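Cysteine synthase (Fusobacterium nucleatum subsp. nucleatum strain ATCC 25586, PDB 5XEM) probably makes L-cysteine and acetate from O-acetyl-L-serine and hydrogen sulfide with pyridoxal 5'-phosphate, produces hydrogen sulfide, and binds L-lanthionine as a Schiff base with the cofactor. Local coordinates at residues 171-176 with 289-294; 66-71 with 91-96; 20-25 with 257-262. All blocks are in the same frame, centred on the assembly; numbering follows the deposited sequence. Where two conformers were deposited one is given.

Contact 1. Residues 171-176 with 289-294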
loop_
_atom_site.group_PDB
_atom_site.type_symbol
_atom_site.label_atom_id
_atom_site.label_comp_id
_atom_site.label_asym_id
_atom_site.label_seq_id
_atom_site.Cartn_x
_atom_site.Cartn_y
_atom_site.Cartn_z
ATOM N N LYS A 171 -6.335 -23.752 13.376
ATOM C CA LYS A 171 -7.727 -23.636 13.787
ATOM C C LYS A 171 -8.479 -22.732 12.826
ATOM O O LYS A 171 -8.613 -21.522 13.041
ATOM C CB LYS A 171 -7.821 -23.123 15.221
ATOM C CG LYS A 171 -7.230 -24.087 16.244
ATOM C CD LYS A 171 -8.066 -25.356 16.441
ATOM C CE LYS A 171 -9.147 -25.217 17.524
ATOM N NZ LYS A 171 -10.353 -24.394 17.169
ATOM N N VAL A 172 -8.973 -23.342 11.758
ATOM C CA VAL A 172 -9.737 -22.635 10.744
ATOM C C VAL A 172 -10.947 -23.462 10.365
ATOM O O VAL A 172 -10.808 -24.627 9.947
ATOM C CB VAL A 172 -8.882 -22.371 9.491
ATOM C CG1 VAL A 172 -9.572 -21.346 8.582
ATOM C CG2 VAL A 172 -7.503 -21.892 9.893
ATOM N N ASP A 173 -12.125 -22.870 10.524
ATOM C CA ASP A 173 -13.404 -23.529 10.226
ATOM C C ASP A 173 -13.967 -23.217 8.860
ATOM O O ASP A 173 -14.573 -24.087 8.229
ATOM C CB ASP A 173 -14.429 -23.133 11.281
ATOM C CG ASP A 173 -14.010 -23.576 12.653
ATOM O OD1 ASP A 173 -13.764 -24.787 12.819
ATOM O OD2 ASP A 173 -13.878 -22.710 13.543
ATOM N N VAL A 174 -13.759 -21.985 8.390
ATOM C CA VAL A 174 -14.341 -21.554 7.127
ATOM C C VAL A 174 -13.338 -20.621 6.372
ATOM O O VAL A 174 -12.645 -19.856 6.988
ATOM C CB VAL A 174 -15.659 -20.799 7.370
ATOM C CG1 VAL A 174 -16.280 -20.390 6.041
ATOM C CG2 VAL A 174 -16.665 -21.654 8.179
ATOM N N PHE A 175 -13.256 -20.759 5.057
ATOM C CA PHE A 175 -12.430 -19.893 4.213
ATOM C C PHE A 175 -13.345 -19.404 3.105
ATOM O O PHE A 175 -14.041 -20.210 2.482
ATOM C CB PHE A 175 -11.245 -20.691 3.644
ATOM C CG PHE A 175 -10.471 -19.970 2.565
ATOM C CD1 PHE A 175 -9.735 -18.836 2.874
ATOM C CD2 PHE A 175 -10.466 -20.442 1.251
ATOM C CE1 PHE A 175 -9.020 -18.154 1.894
ATOM C CE2 PHE A 175 -9.742 -19.777 0.269
ATOM C CZ PHE A 175 -9.029 -18.623 0.594
ATOM N N ILE A 176 -13.382 -18.085 2.875
ATOM C CA ILE A 176 -14.269 -17.495 1.890
ATOM C C ILE A 176 -13.394 -16.597 1.034
ATOM O O ILE A 176 -12.645 -15.781 1.581
ATOM C CB ILE A 176 -15.449 -16.722 2.534
ATOM C CG1 ILE A 176 -16.380 -17.725 3.247
ATOM C CG2 ILE A 176 -16.219 -15.933 1.471
ATOM C CD1 ILE A 176 -17.425 -17.141 4.158
ATOM N N GLY A 289 -19.105 -19.874 17.233
ATOM C CA GLY A 289 -17.672 -19.635 17.451
ATOM C C GLY A 289 -16.743 -20.043 16.304
ATOM O O GLY A 289 -15.581 -20.371 16.533
ATOM N N LEU A 290 -17.242 -20.010 15.072
ATOM C CA LEU A 290 -16.458 -20.420 13.906
ATOM C C LEU A 290 -15.309 -19.441 13.664
ATOM O O LEU A 290 -15.430 -18.248 13.932
ATOM C CB LEU A 290 -17.318 -20.472 12.641
ATOM C CG LEU A 290 -18.567 -21.350 12.673
ATOM C CD1 LEU A 290 -19.436 -21.067 11.451
ATOM C CD2 LEU A 290 -18.196 -22.817 12.758
ATOM N N LYS A 291 -14.182 -19.956 13.205
ATOM C CA LYS A 291 -13.062 -19.102 12.810
ATOM C C LYS A 291 -13.139 -19.028 11.298
ATOM O O LYS A 291 -12.983 -20.049 10.592
ATOM C CB LYS A 291 -11.749 -19.680 13.295
ATOM C CG LYS A 291 -11.590 -19.600 14.813
ATOM C CD LYS A 291 -10.139 -19.771 15.231
ATOM C CE LYS A 291 -9.971 -19.922 16.738
ATOM N NZ LYS A 291 -9.784 -18.625 17.447
ATOM N N ILE A 292 -13.445 -17.830 10.811
ATOM C CA ILE A 292 -13.754 -17.620 9.396
ATOM C C ILE A 292 -12.653 -16.738 8.830
ATOM O O ILE A 292 -12.394 -15.667 9.378
ATOM C CB ILE A 292 -15.109 -16.919 9.201
ATOM C CG1 ILE A 292 -16.241 -17.703 9.892
ATOM C CG2 ILE A 292 -15.403 -16.725 7.709
ATOM C CD1 ILE A 292 -17.631 -17.146 9.628
ATOM N N VAL A 293 -11.996 -17.201 7.774
ATOM C CA VAL A 293 -10.954 -16.390 7.104
ATOM C C VAL A 293 -11.480 -15.897 5.777
ATOM O O VAL A 293 -12.041 -16.685 4.984
ATOM C CB VAL A 293 -9.652 -17.173 6.887
ATOM C CG1 VAL A 293 -8.633 -16.324 6.110
ATOM C CG2 VAL A 293 -9.046 -17.610 8.225
ATOM N N VAL A 294 -11.340 -14.583 5.556
ATOM C CA VAL A 294 -11.728 -13.929 4.323
ATOM C C VAL A 294 -10.435 -13.422 3.670
ATOM O O VAL A 294 -9.641 -12.742 4.316
ATOM C CB VAL A 294 -12.663 -12.734 4.610
ATOM C CG1 VAL A 294 -12.840 -11.814 3.396
ATOM C CG2 VAL A 294 -14.002 -13.266 5.100
#
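Val-174, Phe-175 and Ile-176 pair with Ile-292, Val-293 and Val-294 as parallel neighbours in the larger, mixed sheet of the fold type II PLP enzymes, the cysteine synthase family, strands 174-178 and 291-296 lying side by side. Just before the regular pairing, Asp-173 closes a two-way grip on Lys-291. Its backbone N donates to Lys-291 O at 2.9 Å, while its carboxylate takes the N-H of Lys-291 on the anti lone pair of OD2, 2.8 Å away. With CG beside the backbone N (chi1 -62°), the carboxylate reaches that amide. Lys-291 O is shared: Val-174 N also donates to it, at 3.0 Å, from 20° outside the carbonyl plane. Further along, Val-293 N reaches Val-174 O in a nearly straight bond (N-H...O 173°), and Val-293 O accepts from Ile-176 N almost along its C=O axis. Phe-175, between these bonds, makes its backbone hydrogen bonds on the other edge, with Lys-200 and Phe-202. The side chain of Lys-291 runs past Lys-171, bringing CD to 3.2 Å from Lys-171 O, a buried carbonyl with no hydrogen-bond partner in the model. Lys-291 NZ goes on to a salt bridge with Glu-31. Val-174, Ile-176, Ile-292 and Val-294 share one face of the sheet, where helix 269-284 covers Val-174, Ile-176 and Val-294. Val-172 and Val-293 meet near Ile-164 of helix 151-167, which also touches Phe-175. On the helix 269-284 side, Val-174 CB and Ile-292 CG1 lie 4.0 Å apart, their side chains pointing the same way.

Contact 2. Residues 66-71 with 91-96. With ACT (acetate ion), chain E.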
loop_
_atom_site.group_PDB
_atom_site.type_symbol
_atom_site.label_atom_id
_atom_site.label_comp_id
_atom_site.label_asym_id
_atom_site.label_seq_id
_atom_site.Cartn_x
_atom_site.Cartn_y
_atom_site.Cartn_z
ATOM N N ASP A 66 15.782 -11.248 -23.349
ATOM C CA ASP A 66 15.066 -10.529 -24.395
ATOM C C ASP A 66 13.646 -11.076 -24.674
ATOM O O ASP A 66 13.040 -10.712 -25.657
ATOM C CB ASP A 66 15.888 -10.491 -25.691
ATOM C CG ASP A 66 16.265 -11.869 -26.206
ATOM O OD1 ASP A 66 16.350 -12.819 -25.392
ATOM O OD2 ASP A 66 16.494 -11.996 -27.424
ATOM N N THR A 67 13.127 -11.932 -23.799
ATOM C CA THR A 67 11.767 -12.470 -23.949
ATOM C C THR A 67 10.749 -11.430 -23.482
ATOM O O THR A 67 10.886 -10.897 -22.375
ATOM C CB THR A 67 11.594 -13.712 -23.088
ATOM O OG1 THR A 67 12.570 -14.672 -23.509
ATOM C CG2 THR A 67 10.178 -14.282 -23.227
ATOM N N VAL A 68 9.772 -11.128 -24.336
ATOM C CA VAL A 68 8.700 -10.197 -23.962
ATOM C C VAL A 68 7.622 -10.966 -23.195
ATOM O O VAL A 68 7.126 -11.992 -23.682
ATOM C CB VAL A 68 8.107 -9.513 -25.211
ATOM C CG1 VAL A 68 6.970 -8.572 -24.843
ATOM C CG2 VAL A 68 9.211 -8.729 -25.943
ATOM N N ILE A 69 7.231 -10.448 -22.033
ATOM C CA ILE A 69 6.169 -11.055 -21.256
ATOM C C ILE A 69 4.877 -10.365 -21.722
ATOM O O ILE A 69 4.847 -9.148 -21.839
ATOM C CB ILE A 69 6.366 -10.864 -19.740
ATOM C CG1 ILE A 69 7.793 -11.247 -19.325
ATOM C CG2 ILE A 69 5.303 -11.623 -18.957
ATOM C CD1 ILE A 69 8.256 -12.609 -19.787
ATOM N N ILE A 70 3.851 -11.155 -22.005
ATOM C CA ILE A 70 2.560 -10.643 -22.509
ATOM C C ILE A 70 1.427 -11.277 -21.708
ATOM O O ILE A 70 1.360 -12.502 -21.591
ATOM C CB ILE A 70 2.350 -10.949 -24.007
ATOM C CG1 ILE A 70 3.569 -10.563 -24.856
ATOM C CG2 ILE A 70 1.109 -10.191 -24.508
ATOM C CD1 ILE A 70 3.562 -11.085 -26.299
ATOM N N GLU A 71 0.537 -10.467 -21.117
ATOM C CA GLU A 71 -0.529 -10.992 -20.276
ATOM C C GLU A 71 -1.806 -10.182 -20.430
ATOM O O GLU A 71 -1.758 -8.949 -20.570
ATOM C CB GLU A 71 -0.103 -11.024 -18.775
ATOM C CG GLU A 71 -1.119 -11.644 -17.807
ATOM C CD GLU A 71 -1.286 -13.163 -17.948
ATOM O OE1 GLU A 71 -0.897 -13.722 -18.997
ATOM O OE2 GLU A 71 -1.789 -13.798 -16.989
ATOM N N LYS A 91 10.923 -6.919 -20.534
ATOM C CA LYS A 91 9.920 -6.114 -21.240
ATOM C C LYS A 91 8.538 -6.764 -21.085
ATOM O O LYS A 91 8.396 -7.961 -21.359
ATOM C CB LYS A 91 10.290 -6.009 -22.699
ATOM C CG LYS A 91 9.342 -5.218 -23.578
ATOM C CD LYS A 91 9.891 -5.161 -24.995
ATOM C CE LYS A 91 8.871 -4.683 -26.018
ATOM N NZ LYS A 91 9.494 -4.477 -27.352
ATOM N N LEU A 92 7.544 -5.981 -20.646
ATOM C CA LEU A 92 6.190 -6.463 -20.353
ATOM C C LEU A 92 5.197 -5.676 -21.222
ATOM O O LEU A 92 5.328 -4.442 -21.356
ATOM C CB LEU A 92 5.861 -6.231 -18.864
ATOM C CG LEU A 92 4.437 -6.613 -18.391
ATOM C CD1 LEU A 92 4.193 -8.122 -18.518
ATOM C CD2 LEU A 92 4.198 -6.147 -16.949
ATOM N N LYS A 93 4.256 -6.391 -21.830
ATOM C CA LYS A 93 3.100 -5.821 -22.508
ATOM C C LYS A 93 1.860 -6.406 -21.850
ATOM O O LYS A 93 1.791 -7.608 -21.613
ATOM C CB LYS A 93 3.112 -6.152 -24.005
ATOM C CG LYS A 93 4.307 -5.634 -24.779
ATOM C CD LYS A 93 4.106 -5.844 -26.270
ATOM C CE LYS A 93 5.294 -5.305 -27.045
ATOM N NZ LYS A 93 4.965 -5.040 -28.483
ATOM N N ILE A 94 0.898 -5.542 -21.518
ATOM C CA ILE A 94 -0.310 -5.952 -20.858
ATOM C C ILE A 94 -1.519 -5.530 -21.700
ATOM O O ILE A 94 -1.524 -4.453 -22.294
ATOM C CB ILE A 94 -0.392 -5.320 -19.455
ATOM C CG1 ILE A 94 0.659 -5.952 -18.527
ATOM C CG2 ILE A 94 -1.803 -5.400 -18.917
ATOM C CD1 ILE A 94 0.393 -7.378 -18.158
ATOM N N VAL A 95 -2.507 -6.405 -21.777
ATOM C CA VAL A 95 -3.802 -6.093 -22.405
ATOM C C VAL A 95 -4.852 -6.089 -21.335
ATOM O O VAL A 95 -4.971 -7.062 -20.569
ATOM C CB VAL A 95 -4.213 -7.091 -23.493
ATOM C CG1 VAL A 95 -5.493 -6.622 -24.171
ATOM C CG2 VAL A 95 -3.082 -7.242 -24.517
ATOM N N MET A 96 -5.638 -5.013 -21.288
ATOM C CA MET A 96 -6.643 -4.829 -20.247
ATOM C C MET A 96 -7.911 -4.198 -20.819
ATOM O O MET A 96 -7.828 -3.468 -21.802
ATOM C CB MET A 96 -6.071 -3.905 -19.161
ATOM C CG MET A 96 -6.906 -3.779 -17.891
ATOM S SD MET A 96 -6.072 -2.824 -16.600
ATOM C CE MET A 96 -5.740 -1.331 -17.536
HETATM C C ACT E . 8.633 -3.058 -18.468
HETATM O O ACT E . 9.542 -2.170 -18.450
HETATM O OXT ACT E . 8.043 -3.315 -19.549
HETATM C CH3 ACT E . 8.281 -3.787 -17.189
HETATM O O HOH W 1 12.588 -8.675 -21.979
#
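Leu-92 leans across to Ile-69, its partner in a parallel pair, and its side chain can be followed outward. CB lies 3.7 Å from OXT of an acetate ion, probably from the crystallisation liquor, and that OXT accepts a hydrogen bond from Leu-92 N. CG stands anti to the backbone N (chi1 177°), and the next bond turns CD1 back toward the neighbouring strand. There CD1 meets Ile-69 CG2 at 3.7 Å and comes within 3.5 Å of Ile-69 O. Leu-81 and Ala-82 of helix 76-88 pack on this leucine as well. Two residues on, Ile-94 reaches across the same face by a different torsion, CG1 beside the backbone N, and its CD1 rests 3.7 Å from Glu-71 CB. The Glu-71 carboxylate leads away from Ile-94 and takes the backbone N-H groups of Asn-145 and Gln-146, one on each oxygen. On the other face, Val-68 CG2 lies 3.8 Å from Lys-91 CD, and the extended Lys-93 ends in a salt bridge with Glu-138. The backbones are joined by Ile-69 N to Lys-91 O, Lys-93 N to Ile-69 O, Glu-71 N to Lys-93 O and Val-95 N to Glu-71 O. Ahead of the first direct bond, a water donates to Thr-67 O and accepts from Lys-91 N. Strand 68-72, helix 76-88 and strand 92-97 form a beta-alpha-beta crossover, the repeating element of the four-stranded parallel sheet, the smaller of the two.

Contact 3. Residues 20-25 with 257-262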
loop_
_atom_site.group_PDB
_atom_site.type_symbol
_atom_site.label_atom_id
_atom_site.label_comp_id
_atom_site.label_asym_id
_atom_site.label_seq_id
_atom_site.Cartn_x
_atom_site.Cartn_y
_atom_site.Cartn_z
ATOM N N VAL A 20 -5.958 -10.049 10.147
ATOM C CA VAL A 20 -6.466 -9.081 11.114
ATOM C C VAL A 20 -7.838 -9.506 11.606
ATOM O O VAL A 20 -8.693 -9.880 10.808
ATOM C CB VAL A 20 -6.585 -7.696 10.461
ATOM C CG1 VAL A 20 -7.051 -6.645 11.472
ATOM C CG2 VAL A 20 -5.250 -7.299 9.852
ATOM N N LYS A 21 -8.055 -9.420 12.910
ATOM C CA LYS A 21 -9.372 -9.748 13.470
ATOM C C LYS A 21 -10.318 -8.581 13.305
ATOM O O LYS A 21 -9.902 -7.436 13.445
ATOM C CB LYS A 21 -9.280 -10.105 14.958
ATOM C CG LYS A 21 -10.647 -10.465 15.537
ATOM C CD LYS A 21 -10.574 -11.592 16.553
ATOM C CE LYS A 21 -11.968 -11.896 17.123
ATOM N NZ LYS A 21 -12.036 -11.576 18.579
ATOM N N ILE A 22 -11.586 -8.874 13.038
ATOM C CA ILE A 22 -12.624 -7.862 12.898
ATOM C C ILE A 22 -13.227 -7.613 14.284
ATOM O O ILE A 22 -13.723 -8.550 14.915
ATOM C CB ILE A 22 -13.695 -8.300 11.876
ATOM C CG1 ILE A 22 -13.072 -8.407 10.480
ATOM C CG2 ILE A 22 -14.880 -7.338 11.821
ATOM C CD1 ILE A 22 -12.701 -7.072 9.856
ATOM N N ASN A 23 -13.161 -6.370 14.745
ATOM C CA ASN A 23 -13.491 -6.029 16.143
ATOM C C ASN A 23 -14.697 -5.148 16.330
ATOM O O ASN A 23 -15.320 -5.188 17.378
ATOM C CB ASN A 23 -12.346 -5.290 16.815
ATOM C CG ASN A 23 -11.055 -6.021 16.719
ATOM O OD1 ASN A 23 -10.917 -7.114 17.256
ATOM N ND2 ASN A 23 -10.077 -5.414 16.025
ATOM N N ASN A 24 -14.992 -4.310 15.349
ATOM C CA ASN A 24 -15.982 -3.284 15.533
ATOM C C ASN A 24 -17.273 -3.641 14.834
ATOM O O ASN A 24 -18.349 -3.427 15.398
ATOM C CB ASN A 24 -15.416 -1.935 15.114
ATOM C CG ASN A 24 -14.203 -1.539 15.941
ATOM O OD1 ASN A 24 -13.249 -0.920 15.443
ATOM N ND2 ASN A 24 -14.236 -1.889 17.227
ATOM N N ILE A 25 -17.184 -4.262 13.659
ATOM C CA ILE A 25 -18.354 -4.664 12.907
ATOM C C ILE A 25 -18.944 -5.921 13.531
ATOM O O ILE A 25 -18.204 -6.841 13.881
ATOM C CB ILE A 25 -17.984 -4.961 11.438
ATOM C CG1 ILE A 25 -17.477 -3.698 10.748
ATOM C CG2 ILE A 25 -19.167 -5.511 10.664
ATOM C CD1 ILE A 25 -16.936 -3.967 9.364
ATOM N N ARG A 257 -16.897 0.343 2.203
ATOM C CA ARG A 257 -16.946 1.571 3.005
ATOM C C ARG A 257 -17.027 1.284 4.505
ATOM O O ARG A 257 -16.378 1.969 5.290
ATOM C CB ARG A 257 -18.095 2.472 2.569
ATOM C CG ARG A 257 -17.941 3.089 1.187
ATOM C CD ARG A 257 -19.138 3.982 0.878
ATOM N NE ARG A 257 -19.332 4.184 -0.561
ATOM C CZ ARG A 257 -20.332 3.706 -1.306
ATOM N NH1 ARG A 257 -21.305 2.973 -0.758
ATOM N NH2 ARG A 257 -20.372 3.974 -2.603
ATOM N N GLU A 258 -17.804 0.283 4.910
ATOM C CA GLU A 258 -17.958 -0.037 6.312
ATOM C C GLU A 258 -16.626 -0.519 6.893
ATOM O O GLU A 258 -16.265 -0.174 8.033
ATOM C CB GLU A 258 -19.056 -1.089 6.488
ATOM C CG GLU A 258 -19.584 -1.211 7.902
ATOM C CD GLU A 258 -20.354 0.008 8.362
ATOM O OE1 GLU A 258 -20.495 0.985 7.595
ATOM O OE2 GLU A 258 -20.804 -0.007 9.523
ATOM N N LEU A 259 -15.875 -1.302 6.106
ATOM C CA LEU A 259 -14.561 -1.778 6.563
ATOM C C LEU A 259 -13.605 -0.618 6.844
ATOM O O LEU A 259 -12.874 -0.631 7.832
ATOM C CB LEU A 259 -13.939 -2.753 5.542
ATOM C CG LEU A 259 -14.506 -4.183 5.562
ATOM C CD1 LEU A 259 -14.202 -4.892 4.237
ATOM C CD2 LEU A 259 -13.961 -4.962 6.753
ATOM N N SER A 260 -13.588 0.376 5.970
ATOM C CA SER A 260 -12.648 1.457 6.150
ATOM C C SER A 260 -13.142 2.345 7.290
ATOM O O SER A 260 -12.335 2.770 8.111
ATOM C CB SER A 260 -12.354 2.251 4.866
ATOM O OG SER A 260 -13.528 2.670 4.210
ATOM N N PHE A 261 -14.446 2.617 7.336
ATOM C CA PHE A 261 -15.031 3.442 8.424
ATOM C C PHE A 261 -14.879 2.852 9.802
ATOM O O PHE A 261 -14.604 3.578 10.755
ATOM C CB PHE A 261 -16.524 3.651 8.224
ATOM C CG PHE A 261 -16.898 4.586 7.109
ATOM C CD1 PHE A 261 -15.999 5.483 6.553
ATOM C CD2 PHE A 261 -18.210 4.567 6.615
ATOM C CE1 PHE A 261 -16.390 6.349 5.539
ATOM C CE2 PHE A 261 -18.611 5.430 5.595
ATOM C CZ PHE A 261 -17.693 6.329 5.062
ATOM N N LYS A 262 -15.138 1.558 9.938
ATOM C CA LYS A 262 -15.250 0.896 11.252
ATOM C C LYS A 262 -14.017 0.123 11.666
ATOM O O LYS A 262 -13.769 -0.036 12.860
ATOM C CB LYS A 262 -16.455 -0.051 11.278
ATOM C CG LYS A 262 -17.770 0.570 10.856
ATOM C CD LYS A 262 -18.140 1.784 11.693
ATOM C CE LYS A 262 -19.540 2.287 11.332
ATOM N NZ LYS A 262 -19.701 3.740 11.631
#
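Ile-22 makes the first touch on helix 249-263. Its CD1 meets Leu-259 CD2 at 4.0 Å, the two side chains crossing at about a right angle. CG1 lies beside the backbone N (chi1 -65°) and the turn at chi2 (-70°) carries CD1 to the helix. Asn-8 O of the second subunit accepts from Asn-23 ND2, and Ala-110 O of that subunit from Ser-260 OG. At Asn-24 the CB bond points toward the helix, and CB lies 3.4 Å from Lys-262 O. Glu-263, the next residue of the helix, takes the backbone N-H of Asn-23 on OE1 and those of Asn-24 and Ile-25 on OE2, so one carboxylate holds three successive amides of the turn. Ile-25 then lies against three helix residues. Its CG1 sits 3.8 Å from Lys-262 CB, while CD1 reaches Leu-259 CD2 at 4.1 Å and also lies 4.1 Å from Glu-258 CG. Leu-259 CD2 is thus met by the ends of both isoleucines. Within the helix, Lys-262 N bonds to Glu-258 O at 2.8 Å, and the Lys-262 chain bends at chi2 and leads away from the turn. Phe-275 of helix 269-284 touches Ile-22, Ile-25 and Leu-259, joining the two helices and the turn in one apolar cluster, while strand 31-36 pairs antiparallel with strand 19-21.

How the contacts relate
Contacts 1 and 3 both reach the larger, mixed sheet: contact 1 pairs two of its inner strands, whereas contact 3 joins the end of strand 19-21 at one edge to a helix. Their centres are about 17 Å apart, their nearest atoms about 7 Å, and their segments alternate along the chain. Helix 269-284 packs against both. Contact 2 belongs to the other sheet and, along the chain, is nested within the loop closed by contact 3; its centre is about 38 Å from either of the others, across the middle of the chain. The ligands lie between: the Phe-175 side chain is about 9 Å from PLP, that of Glu-71 about 7 Å from the lanthionine, and that of Leu-259 about 12 Å from PLP.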